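Local coordinates for hypothetical protein ta1320 (Thermoplasma acidophilum, PDB 1NE2) that is of unknown function but has a Rossmann-type methyltransferase fold, so it probably transfers methyl groups from S-adenosylmethionine, at residues E11-K16 and S69-A74. Sequence-based numbering, arbitrary orientation.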
ATOM      1  N   GLU B  11      19.464   5.108  11.049  1.00 17.07           N
ATOM      2  CA  GLU B  11      19.821   4.175  12.105  1.00 18.08           C
ATOM      3  C   GLU B  11      19.432   4.670  13.494  1.00 18.53           C
ATOM      4  O   GLU B  11      18.883   3.907  14.290  1.00 16.73           O
ATOM      5  CB  GLU B  11      21.323   3.871  12.065  1.00 17.85           C
ATOM      6  CG  GLU B  11      21.694   2.627  12.862  1.00 20.28           C
ATOM      7  CD  GLU B  11      23.193   2.375  12.921  1.00 23.13           C
ATOM      8  OE1 GLU B  11      23.883   2.605  11.907  1.00 22.57           O
ATOM      9  OE2 GLU B  11      23.677   1.932  13.985  1.00 21.22           O
ATOM     10  N   ILE B  12      19.693   5.942  13.794  1.00 17.05           N
ATOM     11  CA  ILE B  12      19.351   6.451  15.116  1.00 20.91           C
ATOM     12  C   ILE B  12      17.849   6.510  15.339  1.00 22.24           C
ATOM     13  O   ILE B  12      17.387   6.416  16.473  1.00 22.00           O
ATOM     14  CB  ILE B  12      19.987   7.840  15.392  1.00 24.25           C
ATOM     15  CG1 ILE B  12      19.599   8.836  14.305  1.00 26.66           C
ATOM     16  CG2 ILE B  12      21.497   7.701  15.483  1.00 23.85           C
ATOM     17  CD1 ILE B  12      20.146  10.226  14.542  1.00 31.31           C
ATOM     18  N   ARG B  13      17.074   6.657  14.265  1.00 20.14           N
ATOM     19  CA  ARG B  13      15.627   6.674  14.420  1.00 20.15           C
ATOM     20  C   ARG B  13      15.146   5.244  14.664  1.00 19.07           C
ATOM     21  O   ARG B  13      14.204   5.014  15.421  1.00 22.79           O
ATOM     22  CB  ARG B  13      14.952   7.274  13.177  1.00 19.69           C
ATOM     23  CG  ARG B  13      15.189   8.777  13.013  1.00 23.40           C
ATOM     24  CD  ARG B  13      14.567   9.567  14.168  1.00 30.54           C
ATOM     25  NE  ARG B  13      13.105   9.553  14.136  1.00 34.81           N
ATOM     26  CZ  ARG B  13      12.359  10.382  13.408  1.00 32.96           C
ATOM     27  NH1 ARG B  13      12.930  11.304  12.646  1.00 34.54           N
ATOM     28  NH2 ARG B  13      11.037  10.284  13.441  1.00 36.73           N
ATOM     29  N   LEU B  14      15.802   4.273  14.034  1.00 17.47           N
ATOM     30  CA  LEU B  14      15.429   2.879  14.230  1.00 16.99           C
ATOM     31  C   LEU B  14      15.805   2.402  15.636  1.00 18.76           C
ATOM     32  O   LEU B  14      15.125   1.553  16.212  1.00 21.66           O
ATOM     33  CB  LEU B  14      16.112   1.985  13.186  1.00 18.51           C
ATOM     34  CG  LEU B  14      15.698   2.186  11.724  1.00 17.47           C
ATOM     35  CD1 LEU B  14      16.452   1.199  10.820  1.00 17.76           C
ATOM     36  CD2 LEU B  14      14.193   1.979  11.600  1.00 18.09           C
ATOM     37  N   GLN B  15      16.876   2.953  16.195  1.00 18.08           N
ATOM     38  CA  GLN B  15      17.309   2.541  17.525  1.00 22.15           C
ATOM     39  C   GLN B  15      16.309   2.944  18.607  1.00 28.15           C
ATOM     40  O   GLN B  15      16.310   2.385  19.703  1.00 26.86           O
ATOM     41  CB  GLN B  15      18.704   3.111  17.811  1.00 20.63           C
ATOM     42  CG  GLN B  15      19.772   2.497  16.898  1.00 19.64           C
ATOM     43  CD  GLN B  15      21.059   3.295  16.856  1.00 21.32           C
ATOM     44  OE1 GLN B  15      21.050   4.516  16.997  1.00 20.21           O
ATOM     45  NE2 GLN B  15      22.176   2.607  16.632  1.00 21.96           N
ATOM     46  N   LYS B  16      15.439   3.896  18.291  1.00 35.38           N
ATOM     47  CA  LYS B  16      14.432   4.344  19.247  1.00 41.70           C
ATOM     48  C   LYS B  16      13.300   3.322  19.374  1.00 45.38           C
ATOM     49  O   LYS B  16      12.603   3.276  20.388  1.00 47.42           O
ATOM     50  CB  LYS B  16      13.864   5.697  18.818  1.00 43.43           C
ATOM     51  CG  LYS B  16      14.910   6.790  18.704  1.00 46.26           C
ATOM     52  CD  LYS B  16      14.295   8.092  18.230  1.00 50.99           C
ATOM     53  CE  LYS B  16      15.358   9.157  18.015  1.00 54.08           C
ATOM     54  NZ  LYS B  16      14.776  10.419  17.477  1.00 58.17           N
ATOM     55  N   SER B  69      11.039   1.985   6.314  1.00 16.56           N
ATOM     56  CA  SER B  69      10.555   2.370   4.994  1.00 14.57           C
ATOM     57  C   SER B  69       9.717   3.627   5.128  1.00 15.81           C
ATOM     58  O   SER B  69       9.795   4.520   4.293  1.00 15.81           O
ATOM     59  CB  SER B  69       9.710   1.253   4.377  1.00 14.81           C
ATOM     60  OG  SER B  69      10.497   0.101   4.139  1.00 13.19           O
ATOM     61  N   TYR B  70       8.916   3.685   6.186  1.00 14.02           N
ATOM     62  CA  TYR B  70       8.063   4.841   6.446  1.00 14.98           C
ATOM     63  C   TYR B  70       8.939   6.059   6.731  1.00 13.25           C
ATOM     64  O   TYR B  70       8.688   7.158   6.224  1.00 16.65           O
ATOM     65  CB  TYR B  70       7.164   4.547   7.647  1.00 16.50           C
ATOM     66  CG  TYR B  70       6.214   5.664   8.004  1.00 23.55           C
ATOM     67  CD1 TYR B  70       5.099   5.940   7.213  1.00 28.60           C
ATOM     68  CD2 TYR B  70       6.419   6.431   9.149  1.00 29.53           C
ATOM     69  CE1 TYR B  70       4.202   6.959   7.563  1.00 32.56           C
ATOM     70  CE2 TYR B  70       5.536   7.444   9.505  1.00 32.93           C
ATOM     71  CZ  TYR B  70       4.433   7.701   8.713  1.00 32.87           C
ATOM     72  OH  TYR B  70       3.551   8.691   9.090  1.00 38.01           O
ATOM     73  N   LEU B  71       9.968   5.862   7.546  1.00 14.88           N
ATOM     74  CA  LEU B  71      10.882   6.949   7.885  1.00 15.14           C
ATOM     75  C   LEU B  71      11.643   7.459   6.662  1.00 17.35           C
ATOM     76  O   LEU B  71      12.056   8.620   6.627  1.00 17.01           O
ATOM     77  CB  LEU B  71      11.864   6.493   8.967  1.00 16.51           C
ATOM     78  CG  LEU B  71      11.187   6.195  10.308  1.00 22.24           C
ATOM     79  CD1 LEU B  71      12.122   5.398  11.208  1.00 24.43           C
ATOM     80  CD2 LEU B  71      10.782   7.504  10.962  1.00 25.04           C
ATOM     81  N   LEU B  72      11.826   6.600   5.663  1.00 14.19           N
ATOM     82  CA  LEU B  72      12.532   6.997   4.443  1.00 14.50           C
ATOM     83  C   LEU B  72      11.627   7.680   3.412  1.00 16.84           C
ATOM     84  O   LEU B  72      12.050   7.973   2.291  1.00 16.81           O
ATOM     85  CB  LEU B  72      13.234   5.783   3.814  1.00 14.76           C
ATOM     86  CG  LEU B  72      14.525   5.368   4.525  1.00 15.84           C
ATOM     87  CD1 LEU B  72      15.044   4.070   3.936  1.00 16.34           C
ATOM     88  CD2 LEU B  72      15.568   6.473   4.365  1.00 18.04           C
ATOM     89  N   GLY B  73      10.376   7.924   3.784  1.00 15.63           N
ATOM     90  CA  GLY B  73       9.479   8.614   2.878  1.00 16.10           C
ATOM     91  C   GLY B  73       8.641   7.804   1.911  1.00 15.40           C
ATOM     92  O   GLY B  73       8.241   8.323   0.859  1.00 14.23           O
ATOM     93  N   ALA B  74       8.377   6.543   2.241  1.00 16.07           N
ATOM     94  CA  ALA B  74       7.537   5.712   1.387  1.00 15.77           C
ATOM     95  C   ALA B  74       6.163   6.382   1.332  1.00 15.45           C
ATOM     96  O   ALA B  74       5.715   6.996   2.308  1.00 16.00           O
ATOM     97  CB  ALA B  74       7.418   4.294   1.963  1.00 18.53           C
TER
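Helix 64-71, which follows the first strand of the Rossmann-type methyltransferase fold, meets the N-terminal helix 6-14 where the C-terminal parts of the two helices come together and L71 reaches across to R13 and L14. The contact is small, burying 130 Å² in all, and no hydrogen bond crosses it. The two methyls of L71 divide the work. CD1 fits against the other helix, 3.9 Å from R13 CB and 4.0 Å from L14 CD2, the L14 side chain heading the opposite way as it passes that of L71. CD2 sits over one face of the R13 guanidinium, toward its rim, with NH2 3.7 Å away. Bends at chi2 and chi3 (-64° and -69°) turn the R13 chain so that this face, near NH2, is presented to the methyl. R13 is exposed and L14 buried, so the contact runs from the surface inward. With both methyls gone, as in an alanine at L71, L14 CD2 and R13 CB would probably face a gap, and the guanidinium would be likely to turn more freely. Just beyond L71 the helix closes in a Schellman motif: G73, with positive phi (90°), donates its N to Y70 O at 3.1 Å, and A74 N bonds to S69 O. L71 also touches L10 of helix 6-14, while L72 packs on I6 and L10 of that helix and on I42 of helix 34-46; on the inner side, S69 and A74 rest on V55 of strand 54-58.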